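Local coordinates for protein PspGI restriction endonuclease (Pyrococcus sp. GI-H, PDB 3BM3) that probably cleaves DNA at a specific sequence as a type II restriction endonuclease, and is captured here in complex with its substrate DNA, at residues R118-R123 against P142-F147; I125-Y130 against Q175-K180; N149-A154 against G182-F187. The protein carries 2 engineered substitutions. All blocks are in the same frame, centred on the assembly; numbering follows the deposited sequence.

Overall arrangement
All three contacts lie on the same side of the chain's centre, in the part that carries the mixed sheet of the PDDEXK nuclease clan. Contact 1 ties the loop after helix 85-115 to the start of helix 144-149; contact 3 packs the loop after that helix against the turn leading into strand 186-191; contact 2 sets residues 125-130 on helix 167-181. The centre of contact 1 is about 16 Å from that of contact 2 and 12 Å from that of contact 3; the centres of contacts 2 and 3 are about 13 Å apart. Phe147 joins them, touching Ile125, Ala154 and Ile185. Their nearest atoms lie about 7, 8 and 9 Å from the bound DNA, in numerical order.

Contact 1. Residues R118-R123 against P142-F147. Engineered in segment 142-147: Thr146 (natural residue Ala).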
loop_
_atom_site.group_PDB
_atom_site.type_symbol
_atom_site.label_atom_id
_atom_site.label_comp_id
_atom_site.label_asym_id
_atom_site.label_seq_id
_atom_site.Cartn_x
_atom_site.Cartn_y
_atom_site.Cartn_z
ATOM N N ARG C 118 -28.113 3.102 2.962
ATOM C CA ARG C 118 -27.660 4.320 2.338
ATOM C C ARG C 118 -26.202 4.499 2.608
ATOM O O ARG C 118 -25.714 4.177 3.684
ATOM C CB ARG C 118 -28.430 5.523 2.855
ATOM C CG ARG C 118 -29.875 5.534 2.345
ATOM C CD ARG C 118 -30.632 6.701 2.934
ATOM N NE ARG C 118 -32.018 6.766 2.452
ATOM C CZ ARG C 118 -33.021 5.998 2.872
ATOM N NH1 ARG C 118 -32.822 5.063 3.804
ATOM N NH2 ARG C 118 -34.233 6.173 2.354
ATOM N N TYR C 119 -25.518 5.008 1.608
ATOM C CA TYR C 119 -24.090 5.181 1.688
ATOM C C TYR C 119 -23.689 6.335 0.794
ATOM O O TYR C 119 -24.442 6.784 -0.063
ATOM C CB TYR C 119 -23.344 3.916 1.249
ATOM C CG TYR C 119 -23.518 3.665 -0.220
ATOM C CD1 TYR C 119 -22.644 4.223 -1.140
ATOM C CD2 TYR C 119 -24.606 2.936 -0.693
ATOM C CE1 TYR C 119 -22.830 4.046 -2.506
ATOM C CE2 TYR C 119 -24.797 2.749 -2.056
ATOM C CZ TYR C 119 -23.908 3.323 -2.946
ATOM O OH TYR C 119 -24.094 3.150 -4.299
ATOM N N GLU C 120 -22.473 6.789 1.018
ATOM C CA GLU C 120 -21.785 7.613 0.075
ATOM C C GLU C 120 -20.408 7.039 -0.151
ATOM O O GLU C 120 -19.760 6.541 0.759
ATOM C CB GLU C 120 -21.711 9.059 0.538
ATOM C CG GLU C 120 -23.058 9.711 0.464
ATOM C CD GLU C 120 -23.068 11.118 0.963
ATOM O OE1 GLU C 120 -22.173 11.522 1.724
ATOM O OE2 GLU C 120 -24.012 11.806 0.586
ATOM N N HIS C 121 -19.963 7.159 -1.396
ATOM C CA HIS C 121 -18.654 6.728 -1.816
ATOM C C HIS C 121 -17.999 7.954 -2.430
ATOM O O HIS C 121 -18.675 8.882 -2.847
ATOM C CB HIS C 121 -18.814 5.614 -2.853
ATOM C CG HIS C 121 -17.529 5.139 -3.445
ATOM N ND1 HIS C 121 -17.149 5.456 -4.731
ATOM C CD2 HIS C 121 -16.546 4.353 -2.944
ATOM C CE1 HIS C 121 -15.976 4.901 -4.987
ATOM N NE2 HIS C 121 -15.594 4.220 -3.924
ATOM N N ASP C 122 -16.684 7.970 -2.461
ATOM C CA ASP C 122 -15.953 9.089 -3.032
ATOM C C ASP C 122 -16.061 10.367 -2.220
ATOM O O ASP C 122 -15.832 11.465 -2.753
ATOM C CB ASP C 122 -16.422 9.345 -4.486
ATOM C CG ASP C 122 -15.274 9.492 -5.463
ATOM O OD1 ASP C 122 -14.125 9.113 -5.112
ATOM O OD2 ASP C 122 -15.533 9.977 -6.592
ATOM N N ARG C 123 -16.398 10.269 -0.931
ATOM C CA ARG C 123 -16.467 11.480 -0.140
ATOM C C ARG C 123 -15.162 11.648 0.622
ATOM O O ARG C 123 -14.622 10.693 1.146
ATOM C CB ARG C 123 -17.692 11.454 0.777
ATOM C CG ARG C 123 -18.994 11.338 -0.003
ATOM C CD ARG C 123 -19.087 12.342 -1.159
ATOM N NE ARG C 123 -20.488 12.531 -1.561
ATOM C CZ ARG C 123 -21.185 11.725 -2.359
ATOM N NH1 ARG C 123 -20.639 10.655 -2.900
ATOM N NH2 ARG C 123 -22.455 12.003 -2.622
ATOM N N PRO C 142 -24.446 6.607 6.888
ATOM C CA PRO C 142 -25.161 6.703 5.607
ATOM C C PRO C 142 -24.655 7.788 4.664
ATOM O O PRO C 142 -24.941 7.749 3.452
ATOM C CB PRO C 142 -26.572 7.024 6.048
ATOM C CG PRO C 142 -26.377 7.877 7.260
ATOM C CD PRO C 142 -25.138 7.369 7.944
ATOM N N SER C 143 -23.933 8.762 5.207
ATOM C CA SER C 143 -23.493 9.894 4.430
ATOM C C SER C 143 -22.433 10.639 5.186
ATOM O O SER C 143 -22.355 10.565 6.411
ATOM C CB SER C 143 -24.648 10.883 4.205
ATOM O OG SER C 143 -25.075 11.441 5.444
ATOM N N VAL C 144 -21.640 11.391 4.446
ATOM C CA VAL C 144 -20.648 12.251 5.077
ATOM C C VAL C 144 -21.316 13.332 5.939
ATOM O O VAL C 144 -20.809 13.661 7.009
ATOM C CB VAL C 144 -19.629 12.824 4.062
ATOM C CG1 VAL C 144 -20.204 13.969 3.296
ATOM C CG2 VAL C 144 -18.339 13.201 4.771
ATOM N N ARG C 145 -22.465 13.854 5.516
ATOM C CA ARG C 145 -23.116 14.874 6.367
ATOM C C ARG C 145 -23.461 14.307 7.726
ATOM O O ARG C 145 -23.203 14.932 8.753
ATOM C CB ARG C 145 -24.319 15.524 5.699
ATOM C CG ARG C 145 -23.859 16.546 4.677
ATOM C CD ARG C 145 -24.800 17.685 4.420
ATOM N NE ARG C 145 -26.166 17.252 4.215
ATOM C CZ ARG C 145 -27.054 17.901 3.465
ATOM N NH1 ARG C 145 -26.722 19.008 2.820
ATOM N NH2 ARG C 145 -28.279 17.426 3.357
ATOM N N THR C 146 -23.988 13.093 7.735
ATOM C CA THR C 146 -24.316 12.427 8.986
ATOM C C THR C 146 -23.109 12.156 9.859
ATOM O O THR C 146 -23.143 12.370 11.069
ATOM C CB THR C 146 -25.113 11.146 8.723
ATOM O OG1 THR C 146 -26.358 11.545 8.161
ATOM C CG2 THR C 146 -25.367 10.390 10.010
ATOM N N PHE C 147 -22.027 11.712 9.236
ATOM C CA PHE C 147 -20.769 11.562 9.942
ATOM C C PHE C 147 -20.304 12.856 10.602
ATOM O O PHE C 147 -19.974 12.864 11.778
ATOM C CB PHE C 147 -19.666 11.056 9.026
ATOM C CG PHE C 147 -18.336 11.008 9.700
ATOM C CD1 PHE C 147 -18.018 9.974 10.565
ATOM C CD2 PHE C 147 -17.417 12.032 9.523
ATOM C CE1 PHE C 147 -16.794 9.923 11.215
ATOM C CE2 PHE C 147 -16.190 11.990 10.196
ATOM C CZ PHE C 147 -15.894 10.945 11.045
HETATM O O HOH W 1 -23.532 13.931 2.681
#
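Pro142 lies beside Arg118 and Tyr119, its CA-H directed at Arg118 O with CA 3.2 Å from that oxygen. Its ring carbon CB also meets Arg118 CB, while the guanidinium of Arg118 leads away from the contact. The peptide bond before Pro142 is cis, a geometry that proline accepts more readily than other residues. Ser143 comes next and packs CB against the carboxylate carbon CD of Glu120 at 3.6 Å. As a short hydroxyl residue it suits the N-cap: its OG accepts from the backbone N of Thr146, an engineered residue, at 3.0 Å. Val144 gives its backbone N-H to Glu120 OE1 over 2.8 Å; the bond is nearly straight (168°), and the hydrogen comes from above the carboxylate plane. Glu120 is long enough to reach it because its chain runs extended beyond CG (chi2 177°). Val144 CB touches Arg123 CB at 4.1 Å, an apolar touch. Glu120 CD sits over one face of the Arg123 guanidinium, displaced toward its rim, a salt bridge of charges only, while Arg123 NH1 holds His121 O in plane. Arg145 N is linked to Glu120 OE1 through water 1. The result is a capped helix N-terminus: Ser143 OG takes Thr146 N from the residue just before helix 144-149, and Glu120, from a loop remote in sequence, takes Val144 N directly and Arg145 N through the water.

Contact 2. Residues I125-Y130 against Q175-K180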
loop_
_atom_site.group_PDB
_atom_site.type_symbol
_atom_site.label_atom_id
_atom_site.label_comp_id
_atom_site.label_asym_id
_atom_site.label_seq_id
_atom_site.Cartn_x
_atom_site.Cartn_y
_atom_site.Cartn_z
ATOM N N ILE C 125 -13.304 13.302 3.724
ATOM C CA ILE C 125 -13.505 13.844 5.044
ATOM C C ILE C 125 -12.352 14.809 5.268
ATOM O O ILE C 125 -11.215 14.407 5.436
ATOM C CB ILE C 125 -13.517 12.753 6.121
ATOM C CG1 ILE C 125 -14.633 11.760 5.830
ATOM C CG2 ILE C 125 -13.657 13.405 7.507
ATOM C CD1 ILE C 125 -14.653 10.593 6.807
ATOM N N LYS C 126 -12.651 16.097 5.230
ATOM C CA LYS C 126 -11.599 17.104 5.325
ATOM C C LYS C 126 -11.031 17.094 6.724
ATOM O O LYS C 126 -11.759 16.967 7.709
ATOM C CB LYS C 126 -12.100 18.488 4.927
ATOM C CG LYS C 126 -12.181 18.686 3.422
ATOM C CD LYS C 126 -13.565 18.313 2.905
ATOM C CE LYS C 126 -13.577 17.884 1.454
ATOM N NZ LYS C 126 -14.783 17.087 1.193
ATOM N N ILE C 127 -9.710 17.176 6.799
ATOM C CA ILE C 127 -9.007 17.116 8.054
ATOM C C ILE C 127 -8.552 18.469 8.510
ATOM O O ILE C 127 -8.546 18.738 9.717
ATOM C CB ILE C 127 -7.775 16.177 7.945
ATOM C CG1 ILE C 127 -8.221 14.747 7.589
ATOM C CG2 ILE C 127 -7.001 16.160 9.222
ATOM C CD1 ILE C 127 -9.285 14.202 8.514
ATOM N N TYR C 128 -8.138 19.283 7.549
ATOM C CA TYR C 128 -7.645 20.634 7.790
ATOM C C TYR C 128 -8.505 21.649 7.084
ATOM O O TYR C 128 -8.911 21.428 5.951
ATOM C CB TYR C 128 -6.228 20.731 7.242
ATOM C CG TYR C 128 -5.298 19.692 7.838
ATOM C CD1 TYR C 128 -4.881 19.785 9.148
ATOM C CD2 TYR C 128 -4.842 18.612 7.095
ATOM C CE1 TYR C 128 -4.029 18.847 9.720
ATOM C CE2 TYR C 128 -4.010 17.660 7.662
ATOM C CZ TYR C 128 -3.582 17.791 8.972
ATOM O OH TYR C 128 -2.730 16.866 9.547
ATOM N N ASP C 129 -8.738 22.781 7.751
ATOM C CA ASP C 129 -9.539 23.866 7.191
ATOM C C ASP C 129 -8.839 24.397 5.947
ATOM O O ASP C 129 -9.484 24.864 5.003
ATOM C CB ASP C 129 -9.718 24.992 8.221
ATOM C CG ASP C 129 -10.395 24.512 9.495
ATOM O OD1 ASP C 129 -11.504 23.935 9.399
ATOM O OD2 ASP C 129 -9.793 24.685 10.587
ATOM N N TYR C 130 -7.519 24.261 5.933
ATOM C CA TYR C 130 -6.660 24.984 4.992
ATOM C C TYR C 130 -6.133 24.141 3.833
ATOM O O TYR C 130 -5.411 24.657 2.978
ATOM C CB TYR C 130 -5.495 25.620 5.759
ATOM C CG TYR C 130 -4.768 24.660 6.667
ATOM C CD1 TYR C 130 -3.785 23.820 6.165
ATOM C CD2 TYR C 130 -5.074 24.583 8.025
ATOM C CE1 TYR C 130 -3.122 22.928 6.980
ATOM C CE2 TYR C 130 -4.407 23.703 8.856
ATOM C CZ TYR C 130 -3.435 22.873 8.325
ATOM O OH TYR C 130 -2.755 21.976 9.127
ATOM N N GLN C 175 -6.204 6.541 12.337
ATOM C CA GLN C 175 -5.495 7.405 13.279
ATOM C C GLN C 175 -5.755 8.862 12.924
ATOM O O GLN C 175 -6.060 9.681 13.783
ATOM C CB GLN C 175 -3.997 7.093 13.240
ATOM C CG GLN C 175 -3.085 8.209 13.745
ATOM C CD GLN C 175 -3.384 8.630 15.170
ATOM O OE1 GLN C 175 -3.917 7.824 15.969
ATOM N NE2 GLN C 175 -3.051 9.914 15.509
ATOM N N ILE C 176 -5.644 9.182 11.644
ATOM C CA ILE C 176 -5.881 10.547 11.199
ATOM C C ILE C 176 -7.293 11.003 11.580
ATOM O O ILE C 176 -7.483 12.086 12.114
ATOM C CB ILE C 176 -5.654 10.681 9.706
ATOM C CG1 ILE C 176 -4.159 10.420 9.418
ATOM C CG2 ILE C 176 -6.030 12.078 9.198
ATOM C CD1 ILE C 176 -3.917 10.119 7.914
ATOM N N LEU C 177 -8.268 10.123 11.365
ATOM C CA LEU C 177 -9.675 10.411 11.667
ATOM C C LEU C 177 -9.932 10.482 13.165
ATOM O O LEU C 177 -10.624 11.386 13.628
ATOM C CB LEU C 177 -10.532 9.348 11.025
ATOM C CG LEU C 177 -10.624 9.527 9.499
ATOM C CD1 LEU C 177 -11.271 8.296 8.883
ATOM C CD2 LEU C 177 -11.371 10.828 9.131
ATOM N N ARG C 178 -9.340 9.569 13.918
ATOM C CA ARG C 178 -9.486 9.583 15.377
ATOM C C ARG C 178 -8.847 10.802 15.991
ATOM O O ARG C 178 -9.373 11.380 16.971
ATOM C CB ARG C 178 -8.931 8.313 15.980
ATOM C CG ARG C 178 -9.839 7.191 15.733
ATOM C CD ARG C 178 -9.428 5.915 16.387
ATOM N NE ARG C 178 -10.254 4.875 15.793
ATOM C CZ ARG C 178 -11.516 4.596 16.150
ATOM N NH1 ARG C 178 -12.109 5.238 17.159
ATOM N NH2 ARG C 178 -12.183 3.647 15.512
ATOM N N ASN C 179 -7.721 11.203 15.431
ATOM C CA ASN C 179 -7.067 12.401 15.893
ATOM C C ASN C 179 -8.002 13.579 15.735
ATOM O O ASN C 179 -8.159 14.383 16.668
ATOM C CB ASN C 179 -5.778 12.605 15.111
ATOM C CG ASN C 179 -4.919 13.696 15.666
ATOM O OD1 ASN C 179 -5.144 14.161 16.780
ATOM N ND2 ASN C 179 -3.899 14.106 14.908
ATOM N N LYS C 180 -8.674 13.668 14.591
ATOM C CA LYS C 180 -9.512 14.812 14.299
ATOM C C LYS C 180 -10.871 14.744 14.998
ATOM O O LYS C 180 -11.355 15.755 15.542
ATOM C CB LYS C 180 -9.700 14.980 12.797
ATOM C CG LYS C 180 -10.690 16.102 12.513
ATOM C CD LYS C 180 -10.658 16.601 11.131
ATOM C CE LYS C 180 -11.486 17.874 11.014
ATOM N NZ LYS C 180 -10.872 18.967 11.807
#
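Ile127 and Lys180 mark the nearest approach of the two backbones, CA to CA 6.7 Å, where the chain leaving the weakly bonded strand 125-126 passes helix 167-181. Ile127 is the main apolar element. Its CG1 meets Ile176 CG2 at 3.8 Å, the two branched side chains crossing at about a right angle, and its CD1 reaches Leu177 CD2 at 4.0 Å. That same CD2 methyl receives Ile125 CG2 at 3.8 Å, again with the side chains roughly perpendicular, so one leucine branch serves both isoleucines. Beta-branched and leucine side chains suit this buried place because their methyls fit closely without needing polar partners. Lys180 then runs past Ile127 in the opposite direction, its CD 3.8 Å from Ile127 CD1. Extended through its first three torsions, the chain carries the amine across Ile127 until chi4 (66°) turns NZ back to Ile127 O. This hydrogen bond, 3.1 Å long, comes from above the carbonyl plane. The second subunit adds Tyr199 against Ile127, and its Asp206 bonds to Tyr128 OH, which places the contact at the interface between the two subunits. The lysine thus does two jobs, its methylenes extending the apolar surface and its ammonium meeting a main-chain oxygen; the chemistry is mainly apolar, with one lysine-to-carbonyl bond at the exposed edge.

Contact 3. Residues N149-A154 against G182-F187; sequences NDPSSA and GDEINF
Ser152 and Ile185 face each other, CA to CA 5.0 Å, where the loops entering two neighbouring parallel strands, 155-160 and 186-191, meet; helix 167-181 connects these strands in a beta-alpha-beta crossover. In the tight part Pro151 CB packs on Ile185 CG2, and Ser152 sets its CA-H toward Glu184 O. Proline suits the start of this 3-10 turn, since it needs no N-H there and offers an apolar ring to the isoleucine. Ser152 is small enough for its CB to lie 3.5 Å from Glu184 CG, while its OG turns to Asp150. The Ser152 N-H bond to Asp150 OD1 makes an Asx turn, and the hydroxyl adds a second bond to that oxygen from the same face. The looser side holds water 2 and the partly exposed carboxylate end of Glu184, whose chain bends (chi2 -76°) to bring OE2 beside the proline ring. Gly182 opens the type I turn that carries Glu184; at its backbone angles a CB would jam against the preceding carbonyl O, which calls for glycine. Water 2 accepts from Asn186 N over 2.8 Å and lies within reach of Pro151 O and Ala154 O. Asn186 completes the tight part with a two-pronged tie, both acceptors almost in its amide plane: ND2 meets Ser152 O at 2.9 Å, bent (132°) and from above that carbonyl plane, and Ala154 O at 3.0 Å, straighter (164°).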
loop_
_atom_site.group_PDB
_atom_site.type_symbol
_atom_site.label_atom_id
_atom_site.label_comp_id
_atom_site.label_asym_id
_atom_site.label_seq_id
_atom_site.Cartn_x
_atom_site.Cartn_y
_atom_site.Cartn_z
ATOM N N ASN C 149 -22.039 15.525 11.200
ATOM C CA ASN C 149 -23.005 15.912 12.249
ATOM C C ASN C 149 -22.734 15.211 13.597
ATOM O O ASN C 149 -22.800 15.824 14.678
ATOM C CB ASN C 149 -24.446 15.660 11.777
ATOM C CG ASN C 149 -24.906 16.654 10.703
ATOM O OD1 ASN C 149 -24.330 17.736 10.552
ATOM N ND2 ASN C 149 -25.960 16.295 9.967
ATOM N N ASP C 150 -22.462 13.915 13.516
ATOM C CA ASP C 150 -22.233 13.073 14.673
ATOM C C ASP C 150 -21.426 11.867 14.244
ATOM O O ASP C 150 -22.016 10.869 13.822
ATOM C CB ASP C 150 -23.554 12.590 15.252
ATOM C CG ASP C 150 -23.379 11.762 16.505
ATOM O OD1 ASP C 150 -22.220 11.516 16.937
ATOM O OD2 ASP C 150 -24.430 11.375 17.066
ATOM N N PRO C 151 -20.086 11.959 14.363
ATOM C CA PRO C 151 -19.230 10.831 13.976
ATOM C C PRO C 151 -19.609 9.494 14.567
ATOM O O PRO C 151 -19.444 8.471 13.914
ATOM C CB PRO C 151 -17.839 11.274 14.469
ATOM C CG PRO C 151 -17.857 12.725 14.338
ATOM C CD PRO C 151 -19.261 13.109 14.797
ATOM N N SER C 152 -20.175 9.483 15.782
ATOM C CA SER C 152 -20.548 8.221 16.412
ATOM C C SER C 152 -21.732 7.534 15.742
ATOM O O SER C 152 -21.971 6.368 16.001
ATOM C CB SER C 152 -20.851 8.407 17.899
ATOM O OG SER C 152 -21.994 9.196 18.082
ATOM N N SER C 153 -22.437 8.265 14.876
ATOM C CA SER C 153 -23.699 7.834 14.290
ATOM C C SER C 153 -23.518 7.259 12.897
ATOM O O SER C 153 -24.468 6.800 12.292
ATOM C CB SER C 153 -24.691 8.993 14.222
ATOM O OG SER C 153 -24.304 9.963 13.249
ATOM N N ALA C 154 -22.290 7.322 12.384
ATOM C CA ALA C 154 -21.980 6.861 11.013
ATOM C C ALA C 154 -20.904 5.790 11.083
ATOM O O ALA C 154 -20.171 5.668 12.077
ATOM C CB ALA C 154 -21.480 8.016 10.152
ATOM N N GLY C 182 -12.025 12.160 17.280
ATOM C CA GLY C 182 -12.097 11.419 18.530
ATOM C C GLY C 182 -12.327 9.953 18.352
ATOM O O GLY C 182 -12.533 9.437 17.252
ATOM N N ASP C 183 -12.298 9.264 19.475
ATOM C CA ASP C 183 -12.308 7.826 19.464
ATOM C C ASP C 183 -13.681 7.224 19.327
ATOM O O ASP C 183 -13.785 6.020 19.341
ATOM C CB ASP C 183 -11.633 7.291 20.731
ATOM C CG ASP C 183 -10.130 7.374 20.678
ATOM O OD1 ASP C 183 -9.529 7.501 19.580
ATOM O OD2 ASP C 183 -9.536 7.295 21.768
ATOM N N GLU C 184 -14.719 8.044 19.175
ATOM C CA GLU C 184 -16.092 7.555 19.036
ATOM C C GLU C 184 -16.492 7.277 17.577
ATOM O O GLU C 184 -17.629 6.866 17.292
ATOM C CB GLU C 184 -17.073 8.541 19.703
ATOM C CG GLU C 184 -17.686 9.625 18.795
ATOM C CD GLU C 184 -16.771 10.791 18.429
ATOM O OE1 GLU C 184 -15.549 10.774 18.728
ATOM O OE2 GLU C 184 -17.323 11.757 17.839
ATOM N N ILE C 185 -15.569 7.485 16.650
ATOM C CA ILE C 185 -15.856 7.079 15.284
ATOM C C ILE C 185 -15.992 5.554 15.220
ATOM O O ILE C 185 -15.537 4.829 16.120
ATOM C CB ILE C 185 -14.808 7.569 14.291
ATOM C CG1 ILE C 185 -13.471 6.832 14.449
ATOM C CG2 ILE C 185 -14.639 9.073 14.390
ATOM C CD1 ILE C 185 -12.495 7.172 13.303
ATOM N N ASN C 186 -16.653 5.095 14.158
ATOM C CA ASN C 186 -16.836 3.691 13.871
ATOM C C ASN C 186 -16.107 3.436 12.564
ATOM O O ASN C 186 -16.503 3.919 11.526
ATOM C CB ASN C 186 -18.301 3.386 13.725
ATOM C CG ASN C 186 -19.063 3.701 14.976
ATOM O OD1 ASN C 186 -18.852 3.078 15.995
ATOM N ND2 ASN C 186 -19.908 4.724 14.912
ATOM N N PHE C 187 -15.029 2.689 12.652
ATOM C CA PHE C 187 -14.172 2.489 11.495
ATOM C C PHE C 187 -14.020 1.000 11.296
ATOM O O PHE C 187 -13.475 0.311 12.176
ATOM C CB PHE C 187 -12.815 3.120 11.749
ATOM C CG PHE C 187 -11.965 3.201 10.533
ATOM C CD1 PHE C 187 -11.874 4.372 9.820
ATOM C CD2 PHE C 187 -11.255 2.092 10.099
ATOM C CE1 PHE C 187 -11.092 4.450 8.683
ATOM C CE2 PHE C 187 -10.478 2.167 8.959
ATOM C CZ PHE C 187 -10.387 3.337 8.275
HETATM O O HOH W 2 -17.734 7.031 12.428
#